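Local structure of polysaccharide Lyase Family 6 (Bacteroides cellulosilyticus, 6QPS) at residues L43-G54 against P73-A84; R91-L99 against I117-S128. The protein probably cleaves alginate by beta-elimination, with specificity for mannuronic acid, as a calcium-binding lyase of polysaccharide lyase family 6. All blocks are in the same frame, centred on the assembly; numbering follows the deposited sequence. Where two conformers were deposited one is given.

Contact 1. Residues L43-G54 against P73-A84; sequences LQPGDAVVLKDG and PIVWRAENPGKA
A48, V49, V50 and L51 pair in parallel with V75, W76, R77 and A78, stacking two successive turns of the parallel beta-helix typical of this lyase family, near the N-terminal end of the chain. The ladder is regular, with V49 N to V75 O the shortest of its bonds at 2.8 Å. W76 has its CG opposite the backbone N (chi1 179°), which brings the pyrrole edge of the indole to V49 and L51. L51 CD1 and V49 O lie at that edge in the ring plane, L51 CD1 3.3 Å from W76 NE1, and V49 CG1 makes apolar contact with W76 CD1 at 3.8 Å. These branched aliphatics suit a packed interior, although the buried W76 NE1 has no polar partner. On the other face V50 CG2 sits over the centre of the R77 guanidinium, 3.8 Å from R77 NH2. Beyond the strands the chemistry turns polar. E79 CB packs on V50 CG1 at 3.6 Å, and E79 OE1 offers its syn lone pair to K52 NZ at 3.1 Å while also accepting from a water that receives D53 N-H. An alanine in place of E79 would probably leave the K52 ammonium without its carboxylate mate and that water without this acceptor. N80 ND2 gives D53 OD1 an almost straight bond (2.8 Å, 176°), though the amide and carboxylate planes stand 72° apart. Strand 23-26 hydrogen-bonds along the other edge of strand 48-51, strand 99-111 continues the stack beyond 74-78, and strand 54-67 contributes Y56 against L51 and I62 against W76.

Contact 2. Residues R91-L99 against I117-S128; sequences RLKIYGEYL and IDFQGEKGVYAS
I94 CD1 rests over one face of the F119 ring, 4.2 Å from the centroid, making a CH-pi contact displaced toward the rim. The same methyl reaches I117 CG2 at 3.9 Å, and L92 CD2 lies 4.0 Å from that I117 branch. Leucine, isoleucine and phenylalanine suit this inward-facing layer of the parallel beta-helix, where apolar side chains of successive turns stack on one another. L101 of strand 99-111 also packs on L92, extending the cluster. Around it the parallel ladder runs through D118 N to L92 O and I94 N to D118 O, lapses while the chain bulges out after F119 and returns at Y126, and resumes past the corner at G96 with G96 N to Y126 O and S128 N to G96 O. Y95 packs against the loop. With CG set between its backbone N and carbonyl carbon (chi1 50°), its ring lies over the loop, one face meeting G121 CA 3.9 Å from the centroid. Glycine fits there because a beta carbon would collide with Y95 CD1. V125 CG1 adds an oblique apolar touch to the same ring. At the polar edge, K93 suits a place where two successive loop carbonyls converge: its long chain bends near the end (chi4 -69°) and the ammonium joins both, NZ to Q120 O at 2.9 Å and NZ to G121 O at 3.0 Å, each approached from outside the carbonyl plane. D118, whose main partner is R160, forms just a long ion pair with K93, OD2 to NZ 3.9 Å. A water closes this gap, accepting from K93 NZ and donating to D118 OD2, 2.9 Å from that oxygen.

Both contacts join successive turns of the same beta-helix, and each mixes a buried inner layer with a more open polar edge. Contact 1 buries the larger area and lies nearer the N-terminal end, farther from the chain's centre; its ladder is unbroken through strands 48-51 and 74-78, and its salt bridge joins two side chains, K52 and E79. Contact 2 is split by the loop that follows F119, and there K93 bonds mainly to backbone carbonyls, with a long ion pair to D118. They meet directly: I74 N lies 2.9 Å from Y98 O in a probable hydrogen bond, and L92 CD2 packs on W76 CZ3, so one apolar interior serves both.

Contact 1. Residues L43-G54 against P73-A84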
loop_
_atom_site.group_PDB
_atom_site.type_symbol
_atom_site.label_atom_id
_atom_site.label_comp_id
_atom_site.label_asym_id
_atom_site.label_seq_id
_atom_site.Cartn_x
_atom_site.Cartn_y
_atom_site.Cartn_z
ATOM N N LEU A 43 -15.761 11.907 26.898
ATOM C CA LEU A 43 -14.818 12.928 26.461
ATOM C C LEU A 43 -15.514 13.928 25.533
ATOM O O LEU A 43 -16.415 13.578 24.760
ATOM C CB LEU A 43 -13.635 12.287 25.742
ATOM C CG LEU A 43 -12.671 11.481 26.620
ATOM C CD1 LEU A 43 -11.754 10.592 25.838
ATOM C CD2 LEU A 43 -11.864 12.465 27.494
ATOM N N GLN A 44 -15.105 15.185 25.640
ATOM C CA GLN A 44 -15.685 16.270 24.861
ATOM C C GLN A 44 -14.672 16.849 23.878
ATOM O O GLN A 44 -13.459 16.660 24.038
ATOM C CB GLN A 44 -16.165 17.381 25.799
ATOM C CG GLN A 44 -17.215 16.922 26.802
ATOM C CD GLN A 44 -18.455 16.362 26.133
ATOM O OE1 GLN A 44 -19.020 16.974 25.228
ATOM N NE2 GLN A 44 -18.878 15.184 26.566
ATOM N N PRO A 45 -15.141 17.564 22.848
ATOM C CA PRO A 45 -14.223 18.124 21.841
ATOM C C PRO A 45 -13.098 18.922 22.476
ATOM O O PRO A 45 -13.319 19.760 23.350
ATOM C CB PRO A 45 -15.134 19.012 20.983
ATOM C CG PRO A 45 -16.497 18.350 21.081
ATOM C CD PRO A 45 -16.556 17.848 22.527
ATOM N N GLY A 46 -11.879 18.663 22.011
ATOM C CA GLY A 46 -10.713 19.336 22.533
ATOM C C GLY A 46 -10.095 18.696 23.756
ATOM O O GLY A 46 -8.984 19.087 24.138
ATOM N N ASP A 47 -10.772 17.738 24.388
ATOM C CA ASP A 47 -10.179 17.073 25.536
ATOM C C ASP A 47 -9.022 16.186 25.075
ATOM O O ASP A 47 -8.957 15.764 23.915
ATOM C CB ASP A 47 -11.183 16.145 26.228
ATOM C CG ASP A 47 -12.245 16.880 27.029
ATOM O OD1 ASP A 47 -12.184 18.120 27.169
ATOM O OD2 ASP A 47 -13.160 16.190 27.529
ATOM N N ALA A 48 -8.116 15.885 26.004
ATOM C CA ALA A 48 -6.994 15.000 25.721
ATOM C C ALA A 48 -6.826 14.000 26.853
ATOM O O ALA A 48 -6.951 14.350 28.030
ATOM C CB ALA A 48 -5.686 15.793 25.519
ATOM N N VAL A 49 -6.548 12.754 26.484
ATOM C CA VAL A 49 -6.097 11.705 27.398
ATOM C C VAL A 49 -4.592 11.580 27.201
ATOM O O VAL A 49 -4.138 11.249 26.105
ATOM C CB VAL A 49 -6.810 10.376 27.107
ATOM C CG1 VAL A 49 -6.200 9.247 27.916
ATOM C CG2 VAL A 49 -8.325 10.513 27.387
ATOM N N VAL A 50 -3.825 11.862 28.250
ATOM C CA VAL A 50 -2.377 12.062 28.166
ATOM C C VAL A 50 -1.685 11.021 29.033
ATOM O O VAL A 50 -1.966 10.922 30.233
ATOM C CB VAL A 50 -1.991 13.470 28.655
ATOM C CG1 VAL A 50 -0.483 13.688 28.563
ATOM C CG2 VAL A 50 -2.756 14.554 27.892
ATOM N N LEU A 51 -0.765 10.269 28.432
ATOM C CA LEU A 51 -0.062 9.184 29.115
ATOM C C LEU A 51 1.349 9.626 29.498
ATOM O O LEU A 51 2.162 9.959 28.629
ATOM C CB LEU A 51 -0.008 7.953 28.207
ATOM C CG LEU A 51 -1.258 7.067 28.190
ATOM C CD1 LEU A 51 -2.514 7.870 27.917
ATOM C CD2 LEU A 51 -1.084 5.939 27.183
ATOM N N LYS A 52 1.638 9.606 30.792
ATOM C CA LYS A 52 2.981 9.875 31.292
ATOM C C LYS A 52 3.953 8.788 30.831
ATOM O O LYS A 52 3.557 7.681 30.437
ATOM C CB LYS A 52 2.956 9.984 32.819
ATOM C CG LYS A 52 2.069 11.131 33.323
ATOM C CD LYS A 52 2.282 11.417 34.810
ATOM C CE LYS A 52 3.580 12.175 35.043
ATOM N NZ LYS A 52 3.540 13.544 34.446
ATOM N N ASP A 53 5.242 9.133 30.841
ATOM C CA ASP A 53 6.276 8.206 30.395
ATOM C C ASP A 53 6.137 6.866 31.112
ATOM O O ASP A 53 6.031 6.811 32.344
ATOM C CB ASP A 53 7.674 8.758 30.694
ATOM C CG ASP A 53 7.988 10.067 29.996
ATOM O OD1 ASP A 53 7.151 10.603 29.256
ATOM O OD2 ASP A 53 9.116 10.571 30.206
ATOM N N GLY A 54 6.199 5.786 30.345
ATOM C CA GLY A 54 6.168 4.457 30.924
ATOM C C GLY A 54 5.654 3.447 29.919
ATOM O O GLY A 54 5.321 3.783 28.782
ATOM N N PRO A 73 -10.657 17.958 17.676
ATOM C CA PRO A 73 -10.741 16.520 17.920
ATOM C C PRO A 73 -10.522 16.191 19.389
ATOM O O PRO A 73 -10.015 17.001 20.173
ATOM C CB PRO A 73 -9.617 15.928 17.057
ATOM C CG PRO A 73 -8.609 17.031 16.949
ATOM C CD PRO A 73 -9.445 18.315 16.899
ATOM N N ILE A 74 -10.919 14.975 19.743
ATOM C CA ILE A 74 -10.584 14.359 21.033
ATOM C C ILE A 74 -9.302 13.555 20.832
ATOM O O ILE A 74 -9.224 12.744 19.901
ATOM C CB ILE A 74 -11.734 13.452 21.517
ATOM C CG1 ILE A 74 -13.017 14.272 21.699
ATOM C CG2 ILE A 74 -11.368 12.756 22.812
ATOM C CD1 ILE A 74 -14.288 13.425 21.925
ATOM N N VAL A 75 -8.296 13.773 21.683
ATOM C CA VAL A 75 -6.940 13.287 21.428
ATOM C C VAL A 75 -6.492 12.323 22.518
ATOM O O VAL A 75 -6.703 12.577 23.707
ATOM C CB VAL A 75 -5.951 14.472 21.346
ATOM C CG1 VAL A 75 -4.513 13.976 21.149
ATOM C CG2 VAL A 75 -6.354 15.450 20.234
ATOM N N TRP A 76 -5.868 11.221 22.104
ATOM C CA TRP A 76 -5.212 10.269 22.997
ATOM C C TRP A 76 -3.741 10.298 22.613
ATOM O O TRP A 76 -3.406 10.002 21.464
ATOM C CB TRP A 76 -5.815 8.876 22.798
ATOM C CG TRP A 76 -5.205 7.782 23.651
ATOM C CD1 TRP A 76 -4.498 7.929 24.805
ATOM C CD2 TRP A 76 -5.257 6.375 23.384
ATOM N NE1 TRP A 76 -4.101 6.691 25.278
ATOM C CE2 TRP A 76 -4.573 5.725 24.426
ATOM C CE3 TRP A 76 -5.857 5.598 22.384
ATOM C CZ2 TRP A 76 -4.442 4.346 24.482
ATOM C CZ3 TRP A 76 -5.717 4.225 22.447
ATOM C CH2 TRP A 76 -5.016 3.619 23.489
ATOM N N ARG A 77 -2.872 10.708 23.537
ATOM C CA ARG A 77 -1.487 10.974 23.176
ATOM C C ARG A 77 -0.536 10.722 24.341
ATOM O O ARG A 77 -0.929 10.674 25.509
ATOM C CB ARG A 77 -1.313 12.425 22.698
ATOM C CG ARG A 77 -1.548 13.504 23.764
ATOM C CD ARG A 77 -1.273 14.899 23.183
ATOM N NE ARG A 77 -1.728 15.983 24.037
ATOM C CZ ARG A 77 -1.022 16.485 25.045
ATOM N NH1 ARG A 77 0.173 15.989 25.339
ATOM N NH2 ARG A 77 -1.510 17.483 25.765
ATOM N N ALA A 78 0.739 10.581 23.994
ATOM C CA ALA A 78 1.800 10.585 24.990
ATOM C C ALA A 78 2.083 12.008 25.458
ATOM O O ALA A 78 2.056 12.953 24.662
ATOM C CB ALA A 78 3.078 10.008 24.380
ATOM N N GLU A 79 2.398 12.156 26.754
ATOM C CA GLU A 79 2.852 13.450 27.253
ATOM C C GLU A 79 4.139 13.873 26.554
ATOM O O GLU A 79 4.298 15.035 26.163
ATOM C CB GLU A 79 3.049 13.377 28.767
ATOM C CG GLU A 79 3.460 14.700 29.407
ATOM C CD GLU A 79 3.564 14.605 30.924
ATOM O OE1 GLU A 79 4.316 13.747 31.421
ATOM O OE2 GLU A 79 2.893 15.390 31.618
ATOM N N ASN A 80 5.065 12.935 26.381
ATOM C CA ASN A 80 6.341 13.188 25.724
ATOM C C ASN A 80 6.429 12.240 24.537
ATOM O O ASN A 80 6.403 11.010 24.733
ATOM C CB ASN A 80 7.490 12.965 26.702
ATOM C CG ASN A 80 7.416 13.907 27.878
ATOM O OD1 ASN A 80 7.438 15.125 27.707
ATOM N ND2 ASN A 80 7.295 13.351 29.077
ATOM N N PRO A 81 6.502 12.741 23.304
ATOM C CA PRO A 81 6.375 11.854 22.141
ATOM C C PRO A 81 7.316 10.663 22.217
ATOM O O PRO A 81 8.520 10.801 22.459
ATOM C CB PRO A 81 6.702 12.768 20.956
ATOM C CG PRO A 81 6.285 14.129 21.409
ATOM C CD PRO A 81 6.621 14.158 22.909
ATOM N N GLY A 82 6.746 9.479 22.016
ATOM C CA GLY A 82 7.511 8.257 21.983
ATOM C C GLY A 82 7.795 7.606 23.318
ATOM O O GLY A 82 8.326 6.493 23.335
ATOM N N LYS A 83 7.496 8.256 24.442
ATOM C CA LYS A 83 7.856 7.706 25.743
ATOM C C LYS A 83 6.704 6.988 26.437
ATOM O O LYS A 83 6.896 6.468 27.541
ATOM C CB LYS A 83 8.449 8.790 26.659
ATOM C CG LYS A 83 9.518 9.652 25.991
ATOM C CD LYS A 83 10.768 8.840 25.637
ATOM C CE LYS A 83 11.982 9.749 25.430
ATOM N NZ LYS A 83 13.197 8.987 25.015
ATOM N N ALA A 84 5.519 6.969 25.834
ATOM C CA ALA A 84 4.421 6.106 26.267
ATOM C C ALA A 84 4.368 4.883 25.352
ATOM O O ALA A 84 4.009 4.997 24.172
ATOM C CB ALA A 84 3.084 6.841 26.255
HETATM O O HOH W 1 4.872 10.345 27.692
HETATM O O HOH W 2 5.839 11.742 31.976
#

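Contact 2. Residues R91-L99 against I117-S128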
loop_
_atom_site.group_PDB
_atom_site.type_symbol
_atom_site.label_atom_id
_atom_site.label_comp_id
_atom_site.label_asym_id
_atom_site.label_seq_id
_atom_site.Cartn_x
_atom_site.Cartn_y
_atom_site.Cartn_z
ATOM N N ARG A 91 -6.720 -5.280 22.006
ATOM C CA ARG A 91 -7.839 -5.302 21.051
ATOM C C ARG A 91 -8.479 -3.913 21.138
ATOM O O ARG A 91 -9.406 -3.688 21.928
ATOM C CB ARG A 91 -8.845 -6.434 21.280
ATOM C CG ARG A 91 -9.918 -6.484 20.140
ATOM C CD ARG A 91 -10.779 -7.753 20.205
ATOM N NE ARG A 91 -11.912 -7.721 19.276
ATOM C CZ ARG A 91 -13.129 -8.171 19.567
ATOM N NH1 ARG A 91 -13.368 -8.689 20.764
ATOM N NH2 ARG A 91 -14.112 -8.103 18.665
ATOM N N LEU A 92 -7.957 -2.978 20.348
ATOM C CA LEU A 92 -8.375 -1.584 20.379
ATOM C C LEU A 92 -9.384 -1.336 19.269
ATOM O O LEU A 92 -9.118 -1.657 18.104
ATOM C CB LEU A 92 -7.159 -0.678 20.207
ATOM C CG LEU A 92 -7.392 0.798 19.890
ATOM C CD1 LEU A 92 -8.203 1.444 21.008
ATOM C CD2 LEU A 92 -6.064 1.517 19.669
ATOM N N LYS A 93 -10.542 -0.782 19.633
ATOM C CA LYS A 93 -11.586 -0.413 18.687
ATOM C C LYS A 93 -11.820 1.084 18.822
ATOM O O LYS A 93 -11.958 1.586 19.949
ATOM C CB LYS A 93 -12.870 -1.182 18.984
ATOM C CG LYS A 93 -12.758 -2.679 18.715
ATOM C CD LYS A 93 -14.064 -3.393 19.020
ATOM C CE LYS A 93 -14.274 -4.604 18.112
ATOM N NZ LYS A 93 -14.522 -4.192 16.688
ATOM N N ILE A 94 -11.877 1.776 17.686
ATOM C CA ILE A 94 -12.024 3.230 17.589
ATOM C C ILE A 94 -13.302 3.495 16.799
ATOM O O ILE A 94 -13.436 3.023 15.664
ATOM C CB ILE A 94 -10.812 3.849 16.867
ATOM C CG1 ILE A 94 -9.487 3.525 17.575
ATOM C CG2 ILE A 94 -10.983 5.365 16.715
ATOM C CD1 ILE A 94 -8.262 3.645 16.662
ATOM N N TYR A 95 -14.237 4.249 17.373
ATOM C CA TYR A 95 -15.506 4.485 16.696
ATOM C C TYR A 95 -16.101 5.761 17.263
ATOM O O TYR A 95 -16.005 6.016 18.461
ATOM C CB TYR A 95 -16.470 3.287 16.828
ATOM C CG TYR A 95 -16.668 2.754 18.240
ATOM C CD1 TYR A 95 -15.746 1.881 18.801
ATOM C CD2 TYR A 95 -17.765 3.113 19.008
ATOM C CE1 TYR A 95 -15.904 1.396 20.067
ATOM C CE2 TYR A 95 -17.929 2.624 20.292
ATOM C CZ TYR A 95 -16.982 1.773 20.820
ATOM O OH TYR A 95 -17.125 1.283 22.094
ATOM N N GLY A 96 -16.763 6.529 16.404
ATOM C CA GLY A 96 -17.176 7.875 16.754
ATOM C C GLY A 96 -16.689 8.848 15.701
ATOM O O GLY A 96 -16.485 8.441 14.556
ATOM N N GLU A 97 -16.509 10.118 16.060
ATOM C CA GLU A 97 -16.091 11.129 15.104
ATOM C C GLU A 97 -14.963 11.974 15.683
ATOM O O GLU A 97 -14.918 12.243 16.886
ATOM C CB GLU A 97 -17.235 12.096 14.760
ATOM C CG GLU A 97 -18.489 11.486 14.187
ATOM C CD GLU A 97 -19.667 12.427 14.323
ATOM O OE1 GLU A 97 -19.570 13.592 13.868
ATOM O OE2 GLU A 97 -20.680 12.004 14.906
ATOM N N TYR A 98 -14.095 12.453 14.800
ATOM C CA TYR A 98 -13.024 13.382 15.163
ATOM C C TYR A 98 -12.250 12.935 16.409
ATOM O O TYR A 98 -12.023 13.709 17.345
ATOM C CB TYR A 98 -13.555 14.817 15.287
ATOM C CG TYR A 98 -14.040 15.376 13.955
ATOM C CD1 TYR A 98 -13.148 15.952 13.054
ATOM C CD2 TYR A 98 -15.384 15.326 13.604
ATOM C CE1 TYR A 98 -13.595 16.471 11.841
ATOM C CE2 TYR A 98 -15.829 15.834 12.374
ATOM C CZ TYR A 98 -14.917 16.389 11.512
ATOM O OH TYR A 98 -15.376 16.906 10.306
ATOM N N LEU A 99 -11.800 11.682 16.388
ATOM C CA LEU A 99 -10.924 11.113 17.410
ATOM C C LEU A 99 -9.529 10.963 16.827
ATOM O O LEU A 99 -9.389 10.635 15.640
ATOM C CB LEU A 99 -11.445 9.740 17.838
ATOM C CG LEU A 99 -12.921 9.674 18.222
ATOM C CD1 LEU A 99 -13.299 8.232 18.559
ATOM C CD2 LEU A 99 -13.217 10.604 19.366
ATOM N N ILE A 117 -5.806 -3.232 15.995
ATOM C CA ILE A 117 -6.406 -1.891 16.022
ATOM C C ILE A 117 -7.427 -1.833 14.881
ATOM O O ILE A 117 -7.077 -2.077 13.716
ATOM C CB ILE A 117 -5.354 -0.780 15.839
ATOM C CG1 ILE A 117 -4.270 -0.866 16.917
ATOM C CG2 ILE A 117 -6.022 0.600 15.811
ATOM C CD1 ILE A 117 -3.110 0.123 16.696
ATOM N N ASP A 118 -8.680 -1.496 15.203
ATOM C CA ASP A 118 -9.795 -1.543 14.251
ATOM C C ASP A 118 -10.635 -0.280 14.414
ATOM O O ASP A 118 -10.899 0.156 15.540
ATOM C CB ASP A 118 -10.634 -2.808 14.501
ATOM C CG ASP A 118 -11.474 -3.237 13.313
ATOM O OD1 ASP A 118 -11.433 -2.601 12.236
ATOM O OD2 ASP A 118 -12.205 -4.236 13.490
ATOM N N PHE A 119 -11.075 0.272 13.288
ATOM C CA PHE A 119 -11.848 1.522 13.234
ATOM C C PHE A 119 -13.368 1.270 13.193
ATOM O O PHE A 119 -14.130 1.995 12.528
ATOM C CB PHE A 119 -11.373 2.380 12.054
ATOM C CG PHE A 119 -10.073 3.155 12.317
ATOM C CD1 PHE A 119 -8.850 2.499 12.431
ATOM C CD2 PHE A 119 -10.067 4.542 12.420
ATOM C CE1 PHE A 119 -7.671 3.215 12.670
ATOM C CE2 PHE A 119 -8.865 5.250 12.643
ATOM C CZ PHE A 119 -7.683 4.568 12.785
ATOM N N GLN A 120 -13.815 0.270 13.951
ATOM C CA GLN A 120 -15.217 -0.083 14.094
ATOM C C GLN A 120 -15.427 -0.631 15.500
ATOM O O GLN A 120 -14.558 -1.326 16.044
ATOM C CB GLN A 120 -15.593 -1.155 13.053
ATOM C CG GLN A 120 -16.998 -1.707 13.138
ATOM C CD GLN A 120 -17.269 -2.779 12.101
ATOM O OE1 GLN A 120 -18.117 -2.613 11.239
ATOM N NE2 GLN A 120 -16.573 -3.903 12.215
ATOM N N GLY A 121 -16.570 -0.305 16.092
ATOM C CA GLY A 121 -17.013 -0.944 17.312
ATOM C C GLY A 121 -17.812 -2.182 16.986
ATOM O O GLY A 121 -17.295 -3.099 16.334
ATOM N N GLU A 122 -19.067 -2.220 17.416
ATOM C CA GLU A 122 -19.991 -3.219 16.895
ATOM C C GLU A 122 -20.056 -3.082 15.375
ATOM O O GLU A 122 -19.868 -1.995 14.822
ATOM C CB GLU A 122 -21.370 -3.027 17.519
ATOM C CG GLU A 122 -22.412 -4.079 17.114
ATOM C CD GLU A 122 -21.966 -5.509 17.429
ATOM O OE1 GLU A 122 -21.326 -6.124 16.554
ATOM O OE2 GLU A 122 -22.236 -5.992 18.548
ATOM N N LYS A 123 -20.314 -4.196 14.691
ATOM C CA LYS A 123 -20.509 -4.155 13.243
ATOM C C LYS A 123 -21.502 -3.063 12.859
ATOM O O LYS A 123 -22.612 -2.993 13.389
ATOM C CB LYS A 123 -21.023 -5.510 12.750
ATOM C CG LYS A 123 -21.210 -5.625 11.242
ATOM C CD LYS A 123 -21.993 -6.893 10.881
ATOM C CE LYS A 123 -21.949 -7.160 9.383
ATOM N NZ LYS A 123 -22.740 -8.383 9.032
ATOM N N GLY A 124 -21.070 -2.169 11.946
ATOM C CA GLY A 124 -21.928 -1.089 11.488
ATOM C C GLY A 124 -21.752 0.230 12.227
ATOM O O GLY A 124 -22.342 1.239 11.815
ATOM N N VAL A 125 -20.955 0.251 13.284
ATOM C CA VAL A 125 -20.717 1.445 14.086
ATOM C C VAL A 125 -19.269 1.837 13.839
ATOM O O VAL A 125 -18.349 1.201 14.365
ATOM C CB VAL A 125 -20.951 1.183 15.574
ATOM C CG1 VAL A 125 -20.650 2.455 16.361
ATOM C CG2 VAL A 125 -22.381 0.696 15.834
ATOM N N TYR A 126 -19.050 2.869 13.033
ATOM C CA TYR A 126 -17.735 3.138 12.474
ATOM C C TYR A 126 -17.075 4.389 13.049
ATOM O O TYR A 126 -17.726 5.282 13.587
ATOM C CB TYR A 126 -17.800 3.328 10.937
ATOM C CG TYR A 126 -18.622 2.321 10.167
ATOM C CD1 TYR A 126 -18.279 0.981 10.132
ATOM C CD2 TYR A 126 -19.721 2.714 9.459
ATOM C CE1 TYR A 126 -19.043 0.058 9.419
ATOM C CE2 TYR A 126 -20.480 1.812 8.759
ATOM C CZ TYR A 126 -20.139 0.489 8.749
ATOM O OH TYR A 126 -20.935 -0.397 8.038
ATOM N N ALA A 127 -15.759 4.457 12.879
ATOM C CA ALA A 127 -15.041 5.723 12.977
ATOM C C ALA A 127 -15.234 6.537 11.701
ATOM O O ALA A 127 -15.158 6.003 10.589
ATOM C CB ALA A 127 -13.545 5.457 13.159
ATOM N N SER A 128 -15.419 7.847 11.853
ATOM C CA SER A 128 -15.322 8.767 10.725
ATOM C C SER A 128 -14.550 10.008 11.160
ATOM O O SER A 128 -14.592 10.422 12.318
ATOM C CB SER A 128 -16.684 9.136 10.140
ATOM O OG SER A 128 -17.482 9.776 11.108
HETATM O O HOH W 3 -11.839 -5.357 16.123
#